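Local structure of putative thioesterase (Novosphingobium aromaticivorans, 3CJY) at residues Y17-G22 against L73-E78; R54-G59 against S103-G108; M183-L188 against G236-W241. The protein is a putative thioesterase with two acyl-CoA thioesterase hotdog domains, probably hydrolysing acyl-CoA thioesters, and binds calcium. One frame throughout, in Å; residues are numbered along the deposited sequence. Where two conformers were deposited one is given.

Contact 1 (Y17-G22 against L73-E78); sequences YAITVG and LDLTVE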
loop_
_atom_site.group_PDB
_atom_site.type_symbol
_atom_site.label_atom_id
_atom_site.label_comp_id
_atom_site.label_asym_id
_atom_site.label_seq_id
_atom_site.Cartn_x
_atom_site.Cartn_y
_atom_site.Cartn_z
ATOM N N TYR A 17 -22.808 8.436 6.191
ATOM C CA TYR A 17 -23.499 7.321 5.528
ATOM C C TYR A 17 -23.651 6.114 6.439
ATOM O O TYR A 17 -22.922 5.949 7.387
ATOM C CB TYR A 17 -22.710 6.869 4.310
ATOM C CG TYR A 17 -22.403 7.930 3.291
ATOM C CD1 TYR A 17 -21.445 8.882 3.540
ATOM C CD2 TYR A 17 -23.002 7.911 2.047
ATOM C CE1 TYR A 17 -21.105 9.821 2.594
ATOM C CE2 TYR A 17 -22.678 8.877 1.076
ATOM C CZ TYR A 17 -21.725 9.816 1.361
ATOM O OH TYR A 17 -21.394 10.774 0.446
ATOM N N ALA A 18 -24.600 5.251 6.132
ATOM C CA ALA A 18 -24.775 4.009 6.907
ATOM C C ALA A 18 -25.271 2.848 6.031
ATOM O O ALA A 18 -25.934 3.041 5.010
ATOM C CB ALA A 18 -25.687 4.222 8.107
ATOM N N ILE A 19 -24.863 1.643 6.404
ATOM C CA ILE A 19 -25.270 0.431 5.687
ATOM C C ILE A 19 -25.338 -0.725 6.679
ATOM O O ILE A 19 -24.503 -0.837 7.560
ATOM C CB ILE A 19 -24.292 0.071 4.537
ATOM C CG1 ILE A 19 -24.814 -1.143 3.738
ATOM C CG2 ILE A 19 -22.900 -0.197 5.116
ATOM C CD1 ILE A 19 -24.186 -1.344 2.343
ATOM N N THR A 20 -26.372 -1.548 6.574
ATOM C CA THR A 20 -26.513 -2.728 7.428
ATOM C C THR A 20 -25.833 -3.886 6.717
ATOM O O THR A 20 -26.027 -4.102 5.517
ATOM C CB THR A 20 -27.984 -3.068 7.704
ATOM O OG1 THR A 20 -28.630 -1.923 8.295
ATOM C CG2 THR A 20 -28.095 -4.291 8.646
ATOM N N VAL A 21 -24.975 -4.573 7.440
ATOM C CA VAL A 21 -24.201 -5.690 6.874
ATOM C C VAL A 21 -25.059 -6.976 6.872
ATOM O O VAL A 21 -25.381 -7.535 7.918
ATOM C CB VAL A 21 -22.902 -5.919 7.662
ATOM C CG1 VAL A 21 -22.098 -7.100 7.101
ATOM C CG2 VAL A 21 -22.025 -4.621 7.708
ATOM N N GLY A 22 -25.383 -7.412 5.666
ATOM C CA GLY A 22 -26.145 -8.636 5.429
ATOM C C GLY A 22 -25.236 -9.750 4.919
ATOM O O GLY A 22 -24.052 -9.524 4.698
ATOM N N LEU A 73 -23.087 -0.252 9.958
ATOM C CA LEU A 73 -21.778 0.364 9.778
ATOM C C LEU A 73 -22.040 1.809 9.434
ATOM O O LEU A 73 -22.719 2.107 8.470
ATOM C CB LEU A 73 -20.979 -0.310 8.648
ATOM C CG LEU A 73 -19.626 0.311 8.237
ATOM C CD1 LEU A 73 -18.708 0.285 9.466
ATOM C CD2 LEU A 73 -19.003 -0.369 6.978
ATOM N N ASP A 74 -21.530 2.696 10.269
ATOM C CA ASP A 74 -21.601 4.134 10.011
ATOM C C ASP A 74 -20.290 4.555 9.368
ATOM O O ASP A 74 -19.229 4.183 9.846
ATOM C CB ASP A 74 -21.794 4.893 11.314
ATOM C CG ASP A 74 -23.159 4.637 11.933
ATOM O OD1 ASP A 74 -24.152 4.852 11.218
ATOM O OD2 ASP A 74 -23.245 4.254 13.117
ATOM N N LEU A 75 -20.363 5.300 8.274
ATOM C CA LEU A 75 -19.168 5.836 7.650
ATOM C C LEU A 75 -19.219 7.343 7.667
ATOM O O LEU A 75 -20.228 7.941 7.314
ATOM C CB LEU A 75 -18.994 5.334 6.227
ATOM C CG LEU A 75 -18.958 3.834 5.974
ATOM C CD1 LEU A 75 -20.325 3.352 5.490
ATOM C CD2 LEU A 75 -17.937 3.534 4.909
ATOM N N THR A 76 -18.134 7.939 8.161
ATOM C CA THR A 76 -18.000 9.383 8.247
ATOM C C THR A 76 -16.804 9.833 7.415
ATOM O O THR A 76 -15.700 9.329 7.561
ATOM C CB THR A 76 -17.870 9.850 9.689
ATOM O OG1 THR A 76 -18.966 9.334 10.450
ATOM C CG2 THR A 76 -17.910 11.379 9.776
ATOM N N VAL A 77 -17.067 10.789 6.546
ATOM C CA VAL A 77 -16.068 11.340 5.627
ATOM C C VAL A 77 -15.605 12.736 5.994
ATOM O O VAL A 77 -16.424 13.625 6.235
ATOM C CB VAL A 77 -16.628 11.456 4.214
ATOM C CG1 VAL A 77 -15.542 11.884 3.225
ATOM C CG2 VAL A 77 -17.276 10.154 3.761
ATOM N N GLU A 78 -14.285 12.900 6.058
ATOM C CA GLU A 78 -13.660 14.186 6.287
ATOM C C GLU A 78 -12.823 14.537 5.070
ATOM O O GLU A 78 -11.906 13.812 4.716
ATOM C CB GLU A 78 -12.738 14.120 7.502
ATOM C CG GLU A 78 -11.976 15.407 7.767
ATOM C CD GLU A 78 -10.986 15.276 8.933
ATOM O OE1 GLU A 78 -10.526 14.154 9.227
ATOM O OE2 GLU A 78 -10.637 16.311 9.541
HETATM O O HOH W 1 -23.771 7.239 9.916
#

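Contact 2 (R54-G59 against S103-G108); sequences RPVVQG and SGISLG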
loop_
_atom_site.group_PDB
_atom_site.type_symbol
_atom_site.label_atom_id
_atom_site.label_comp_id
_atom_site.label_asym_id
_atom_site.label_seq_id
_atom_site.Cartn_x
_atom_site.Cartn_y
_atom_site.Cartn_z
ATOM N N ARG A 54 -15.505 13.103 -7.241
ATOM C CA ARG A 54 -14.513 12.732 -8.227
ATOM C C ARG A 54 -14.022 11.327 -7.919
ATOM O O ARG A 54 -14.264 10.788 -6.837
ATOM C CB ARG A 54 -13.388 13.744 -8.281
ATOM C CG ARG A 54 -12.643 13.865 -7.010
ATOM C CD ARG A 54 -12.293 15.311 -6.772
ATOM N NE ARG A 54 -11.351 15.835 -7.745
ATOM C CZ ARG A 54 -10.937 17.096 -7.745
ATOM N NH1 ARG A 54 -11.410 17.944 -6.834
ATOM N NH2 ARG A 54 -10.063 17.514 -8.646
ATOM N N PRO A 55 -13.340 10.725 -8.883
ATOM C CA PRO A 55 -12.942 9.333 -8.745
ATOM C C PRO A 55 -11.705 9.080 -7.892
ATOM O O PRO A 55 -10.834 9.933 -7.772
ATOM C CB PRO A 55 -12.681 8.887 -10.195
ATOM C CG PRO A 55 -12.582 10.108 -10.983
ATOM C CD PRO A 55 -12.973 11.306 -10.174
ATOM N N VAL A 56 -11.664 7.908 -7.291
ATOM C CA VAL A 56 -10.560 7.538 -6.441
ATOM C C VAL A 56 -9.337 7.200 -7.243
ATOM O O VAL A 56 -9.428 6.585 -8.287
ATOM C CB VAL A 56 -10.939 6.296 -5.574
ATOM C CG1 VAL A 56 -9.712 5.664 -4.915
ATOM C CG2 VAL A 56 -12.009 6.684 -4.522
ATOM N N VAL A 57 -8.195 7.655 -6.745
ATOM C CA VAL A 57 -6.873 7.308 -7.278
ATOM C C VAL A 57 -6.272 6.221 -6.413
ATOM O O VAL A 57 -5.742 5.235 -6.891
ATOM C CB VAL A 57 -5.938 8.553 -7.345
ATOM C CG1 VAL A 57 -4.476 8.200 -7.564
ATOM C CG2 VAL A 57 -6.470 9.583 -8.311
ATOM N N GLN A 58 -6.356 6.382 -5.095
ATOM C CA GLN A 58 -5.816 5.348 -4.208
ATOM C C GLN A 58 -6.397 5.465 -2.856
ATOM O O GLN A 58 -6.837 6.522 -2.455
ATOM C CB GLN A 58 -4.268 5.417 -4.113
ATOM C CG GLN A 58 -3.642 6.641 -3.467
ATOM C CD GLN A 58 -3.630 6.641 -1.970
ATOM O OE1 GLN A 58 -3.562 5.587 -1.327
ATOM N NE2 GLN A 58 -3.680 7.846 -1.389
ATOM N N GLY A 59 -6.379 4.379 -2.117
ATOM C CA GLY A 59 -6.828 4.443 -0.722
ATOM C C GLY A 59 -6.137 3.393 0.138
ATOM O O GLY A 59 -5.693 2.355 -0.345
ATOM N N SER A 103 -9.359 5.267 7.271
ATOM C CA SER A 103 -8.726 5.268 5.955
ATOM C C SER A 103 -8.364 6.642 5.452
ATOM O O SER A 103 -8.905 7.647 5.875
ATOM C CB SER A 103 -9.654 4.620 4.943
ATOM O OG SER A 103 -10.809 5.392 4.853
ATOM N N GLY A 104 -7.443 6.620 4.508
ATOM C CA GLY A 104 -6.980 7.807 3.783
ATOM C C GLY A 104 -7.099 7.518 2.303
ATOM O O GLY A 104 -6.665 6.481 1.823
ATOM N N ILE A 105 -7.735 8.419 1.598
ATOM C CA ILE A 105 -8.072 8.276 0.189
ATOM C C ILE A 105 -7.755 9.542 -0.613
ATOM O O ILE A 105 -8.000 10.671 -0.153
ATOM C CB ILE A 105 -9.603 7.991 0.063
ATOM C CG1 ILE A 105 -9.988 6.731 0.865
ATOM C CG2 ILE A 105 -10.029 7.849 -1.417
ATOM C CD1 ILE A 105 -11.440 6.465 0.963
ATOM N N SER A 106 -7.143 9.338 -1.777
ATOM C CA SER A 106 -6.838 10.414 -2.721
ATOM C C SER A 106 -7.782 10.256 -3.895
ATOM O O SER A 106 -8.025 9.149 -4.354
ATOM C CB SER A 106 -5.412 10.326 -3.278
ATOM O OG SER A 106 -4.488 10.361 -2.234
ATOM N N LEU A 107 -8.285 11.397 -4.355
ATOM C CA LEU A 107 -9.259 11.463 -5.445
ATOM C C LEU A 107 -8.842 12.501 -6.457
ATOM O O LEU A 107 -8.235 13.490 -6.115
ATOM C CB LEU A 107 -10.661 11.766 -4.911
ATOM C CG LEU A 107 -11.121 10.843 -3.780
ATOM C CD1 LEU A 107 -10.877 11.523 -2.416
ATOM C CD2 LEU A 107 -12.591 10.469 -3.929
ATOM N N GLY A 108 -9.149 12.227 -7.709
ATOM C CA GLY A 108 -8.832 13.169 -8.768
ATOM C C GLY A 108 -8.880 12.535 -10.124
ATOM O O GLY A 108 -8.894 11.305 -10.282
#

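Contact 3 (M183-L188 against G236-W241); sequences MFADFL and GQVTLW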
loop_
_atom_site.group_PDB
_atom_site.type_symbol
_atom_site.label_atom_id
_atom_site.label_comp_id
_atom_site.label_asym_id
_atom_site.label_seq_id
_atom_site.Cartn_x
_atom_site.Cartn_y
_atom_site.Cartn_z
HETATM N N MSE A 183 -12.962 -5.095 -3.795
HETATM C CA MSE A 183 -13.400 -6.383 -3.262
HETATM C C MSE A 183 -12.449 -7.495 -3.758
HETATM O O MSE A 183 -12.016 -8.348 -2.995
HETATM C CB MSE A 183 -14.878 -6.609 -3.590
HETATM C CG MSE A 183 -15.719 -5.866 -2.558
HETATM SE SE MSE A 183 -17.659 -5.950 -2.823
HETATM C CE MSE A 183 -17.710 -4.798 -4.106
ATOM N N PHE A 184 -12.131 -7.486 -5.055
ATOM C CA PHE A 184 -11.271 -8.513 -5.619
ATOM C C PHE A 184 -9.830 -8.458 -5.103
ATOM O O PHE A 184 -9.124 -9.481 -5.021
ATOM C CB PHE A 184 -11.287 -8.455 -7.153
ATOM C CG PHE A 184 -12.599 -8.888 -7.775
ATOM C CD1 PHE A 184 -13.495 -9.699 -7.078
ATOM C CD2 PHE A 184 -12.856 -8.624 -9.113
ATOM C CE1 PHE A 184 -14.649 -10.211 -7.724
ATOM C CE2 PHE A 184 -14.031 -9.091 -9.739
ATOM C CZ PHE A 184 -14.927 -9.862 -9.012
ATOM N N ALA A 185 -9.377 -7.242 -4.770
ATOM C CA ALA A 185 -8.055 -7.023 -4.191
ATOM C C ALA A 185 -7.925 -7.758 -2.846
ATOM O O ALA A 185 -6.857 -8.190 -2.465
ATOM C CB ALA A 185 -7.755 -5.482 -3.971
ATOM N N ASP A 186 -9.046 -7.884 -2.129
ATOM C CA ASP A 186 -9.039 -8.551 -0.813
ATOM C C ASP A 186 -9.214 -10.073 -0.871
ATOM O O ASP A 186 -9.634 -10.709 0.105
ATOM C CB ASP A 186 -10.031 -7.905 0.120
ATOM C CG ASP A 186 -9.782 -8.261 1.604
ATOM O OD1 ASP A 186 -8.621 -8.296 2.032
ATOM O OD2 ASP A 186 -10.767 -8.515 2.333
ATOM N N PHE A 187 -8.821 -10.658 -1.995
ATOM C CA PHE A 187 -8.703 -12.098 -2.111
ATOM C C PHE A 187 -7.288 -12.597 -1.683
ATOM O O PHE A 187 -6.995 -13.782 -1.677
ATOM C CB PHE A 187 -9.032 -12.560 -3.528
ATOM C CG PHE A 187 -10.494 -12.812 -3.767
ATOM C CD1 PHE A 187 -11.425 -11.792 -3.624
ATOM C CD2 PHE A 187 -10.924 -14.078 -4.180
ATOM C CE1 PHE A 187 -12.758 -12.005 -3.827
ATOM C CE2 PHE A 187 -12.276 -14.306 -4.419
ATOM C CZ PHE A 187 -13.188 -13.256 -4.250
ATOM N N LEU A 188 -6.449 -11.679 -1.222
ATOM C CA LEU A 188 -5.089 -12.064 -0.804
ATOM C C LEU A 188 -5.084 -13.063 0.347
ATOM O O LEU A 188 -4.167 -13.845 0.431
ATOM C CB LEU A 188 -4.183 -10.860 -0.505
ATOM C CG LEU A 188 -3.508 -10.275 -1.728
ATOM C CD1 LEU A 188 -2.935 -8.902 -1.462
ATOM C CD2 LEU A 188 -2.427 -11.246 -2.250
ATOM N N GLY A 236 1.176 -9.421 1.248
ATOM C CA GLY A 236 0.782 -9.791 -0.101
ATOM C C GLY A 236 0.525 -8.577 -0.963
ATOM O O GLY A 236 0.181 -7.499 -0.497
ATOM N N GLN A 237 0.685 -8.825 -2.258
ATOM C CA GLN A 237 0.426 -7.871 -3.311
ATOM C C GLN A 237 -0.425 -8.536 -4.389
ATOM O O GLN A 237 -0.307 -9.748 -4.676
ATOM C CB GLN A 237 1.731 -7.402 -3.923
ATOM C CG GLN A 237 2.567 -6.522 -2.967
ATOM C CD GLN A 237 3.359 -7.306 -1.976
ATOM O OE1 GLN A 237 3.972 -8.282 -2.346
ATOM N NE2 GLN A 237 3.376 -6.865 -0.713
ATOM N N VAL A 238 -1.225 -7.694 -5.003
ATOM C CA VAL A 238 -2.183 -8.122 -6.068
ATOM C C VAL A 238 -2.281 -7.107 -7.192
ATOM O O VAL A 238 -2.181 -5.892 -6.964
ATOM C CB VAL A 238 -3.607 -8.388 -5.502
ATOM C CG1 VAL A 238 -4.197 -7.131 -4.814
ATOM C CG2 VAL A 238 -4.548 -8.936 -6.556
ATOM N N THR A 239 -2.381 -7.631 -8.408
ATOM C CA THR A 239 -2.663 -6.829 -9.604
ATOM C C THR A 239 -3.964 -7.397 -10.154
ATOM O O THR A 239 -4.155 -8.626 -10.210
ATOM C CB THR A 239 -1.553 -6.906 -10.660
ATOM O OG1 THR A 239 -0.308 -6.462 -10.117
ATOM C CG2 THR A 239 -1.878 -6.068 -11.900
ATOM N N LEU A 240 -4.856 -6.473 -10.472
ATOM C CA LEU A 240 -6.154 -6.747 -11.062
ATOM C C LEU A 240 -6.146 -6.307 -12.522
ATOM O O LEU A 240 -5.959 -5.116 -12.855
ATOM C CB LEU A 240 -7.259 -6.046 -10.286
ATOM C CG LEU A 240 -7.359 -6.407 -8.795
ATOM C CD1 LEU A 240 -8.477 -5.564 -8.131
ATOM C CD2 LEU A 240 -7.645 -7.901 -8.617
ATOM N N TRP A 241 -6.312 -7.298 -13.396
ATOM C CA TRP A 241 -6.383 -7.071 -14.814
ATOM C C TRP A 241 -7.759 -7.373 -15.372
ATOM O O TRP A 241 -8.516 -8.208 -14.824
ATOM C CB TRP A 241 -5.397 -7.986 -15.563
ATOM C CG TRP A 241 -4.042 -8.160 -14.977
ATOM C CD1 TRP A 241 -3.682 -9.049 -13.989
ATOM C CD2 TRP A 241 -2.818 -7.525 -15.413
ATOM N NE1 TRP A 241 -2.334 -8.962 -13.753
ATOM C CE2 TRP A 241 -1.783 -8.032 -14.611
ATOM C CE3 TRP A 241 -2.514 -6.521 -16.364
ATOM C CZ2 TRP A 241 -0.459 -7.612 -14.746
ATOM C CZ3 TRP A 241 -1.172 -6.120 -16.495
ATOM C CH2 TRP A 241 -0.183 -6.645 -15.677
#

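Contact 1 (Y17-G22 against L73-E78)
With its CG anti to the carbonyl carbon (chi1 -56°), Y17 carries its ring past L75 toward V77, and I19 sets CG1 anti to the backbone N (chi1 -176°), which leaves CG2 to reach L73. These side chains share one face of an antiparallel pair of strands, Y17 opposite L75 and I19 opposite L73, both hydrogen-bonded pairs. Y17 N bonds to L75 O at 2.9 Å, returned by L75 N to Y17 O at 2.8 Å; the same exchange joins I19 and L73. Between them A18 faces D74 as a non-hydrogen-bonded pair, where A18 CA lies 3.2 Å from L73 O in a CA-H...O contact.

On the shared face, Y17 CE1 meets V77 CG2 at 4.0 Å, while L75 O sits at the ring edge near its plane. I19 CG2 rests on L73 CB, also at 4.0 Å. I19, L73, L75 and V77 fill this buried side with hydrocarbon, and the polar end of Y17 finds its partners beyond the two strands. The other face carries A18 and D74, both partly exposed: A18 CB lies 3.5 Å from D74 OD1, and a water donates to both that oxygen and Y17 O, so this carbonyl accepts from L75 N and the water together.

Y17 ends in a hydroxyl hydrogen-bonded to T51 and E50, which ties the strand to helix 37-52 beside the calcium-binding T51. V47 of that helix receives Y17, L75 and V77, while L73 and L75 also touch F101 of strand 98-107. A18 bonds through its backbone to V10 and D74 to T94, placing strand 72-79 between strands 16-20 and 87-95.

Contact 2 (R54-G59 against S103-G108)
Two flat groups reach toward S103-G108: the Q58 amide, which has S106 OG near its plane, and the R54 guanidinium, near L107 O and G108 CA in the conformer described. Q58 NE2 donates to S106 OG at 2.8 Å (N-H...O angle 148°), the hydroxyl standing 14° out of the amide plane. The side chain folds back to do so, CG lying between the backbone N and the carbonyl carbon (chi1 66°) and the chain bending again at chi2. In that conformer of R54, one of two and so less certain, CG rests 3.6 Å from L107 CB and NH1 goes to G83 O.

The backbones run antiparallel, with a classic beta bulge where V57 and Q58 both face S106. S106 O takes a 2.8 Å bond from V57 N and a weak one from Q58 N, while S106 N donates to Q58 O at 2.9 Å. Beyond the bulge G108 N bonds to P55 O, also at 2.8 Å; proline can offer only its carbonyl here. G108 has backbone angles that call for glycine, and G59 suits its place because a CB would probably crowd I105 CG1. On the apolar face V56 CG2 touches both I105 CG2 and L107 CD2, each at 3.9 Å.

Across the subunit boundary, Q58 NE2 also donates to OE1 of Q62 of the second subunit, and V57 packs on F233 there. A leucine in place of Q58 would probably leave S106 OG and that Q62 without their amide donor. R54 O, covered by L107 CD2 at 3.4 Å, is buried without a partner. Chemically, V56 and I105 turn hydrocarbon to L45 of helix 37-52, whereas the second subunit meets V57 mixed with polar Q58 and S106, whose OG has a further, weak bond to Q88.

Contact 3 (M183-L188 against G236-W241)
F184 opens the contact with its CB, which lies 4.0 Å from L240 CD2; the ring itself leads away, to L168 and R170 of strand 163-170. A185 follows, and its small methyl lets the backbone come close to the strand. Its CB meets V238 CG1 at 4.0 Å, its carbonyl O lies 3.7 Å from the same methyl, and L240 CD1 approaches its N. V238 brings CG1 there by placing it between its own backbone N and carbonyl carbon (chi1 59°). At L188 the next helix begins, and both leucine methyls reach the strand backbone: CD1 is 3.5 Å from G236 C, and CD2 is 3.6 Å from Q237 O. Glycine suits position 236 because a CB would clash with L188 CD2. V238 and L240, alternate residues of the strand, thus turn one apolar side to the helices, while T239 OG1 between them hydrogen-bonds glycerol, probably left from crystallisation. A long helix wrapped by a curved antiparallel sheet is the hallmark of the hotdog fold, and this contact is consistent with it in the C-terminal acyl-CoA thioesterase domain.

In the fold
All three contacts are largely buried, yet they lie at different depths: contact 3 is centred about 6 Å from the centre of the chain, contact 2 about 14 Å and contact 1 about 17 Å. Contacts 1 and 2 interleave along the chain and pair strands whose side chains touch helix 37-52, one beside the calcium site, the other at the boundary with the second subunit. Contact 3 belongs to the C-terminal domain and joins helix to strand. Chemistry follows place: regular backbone bonding with a bridging water in contact 1, a bulge and a polar side-chain pair in contact 2, and van der Waals packing of aliphatic side chains, some of it against backbone, in contact 3.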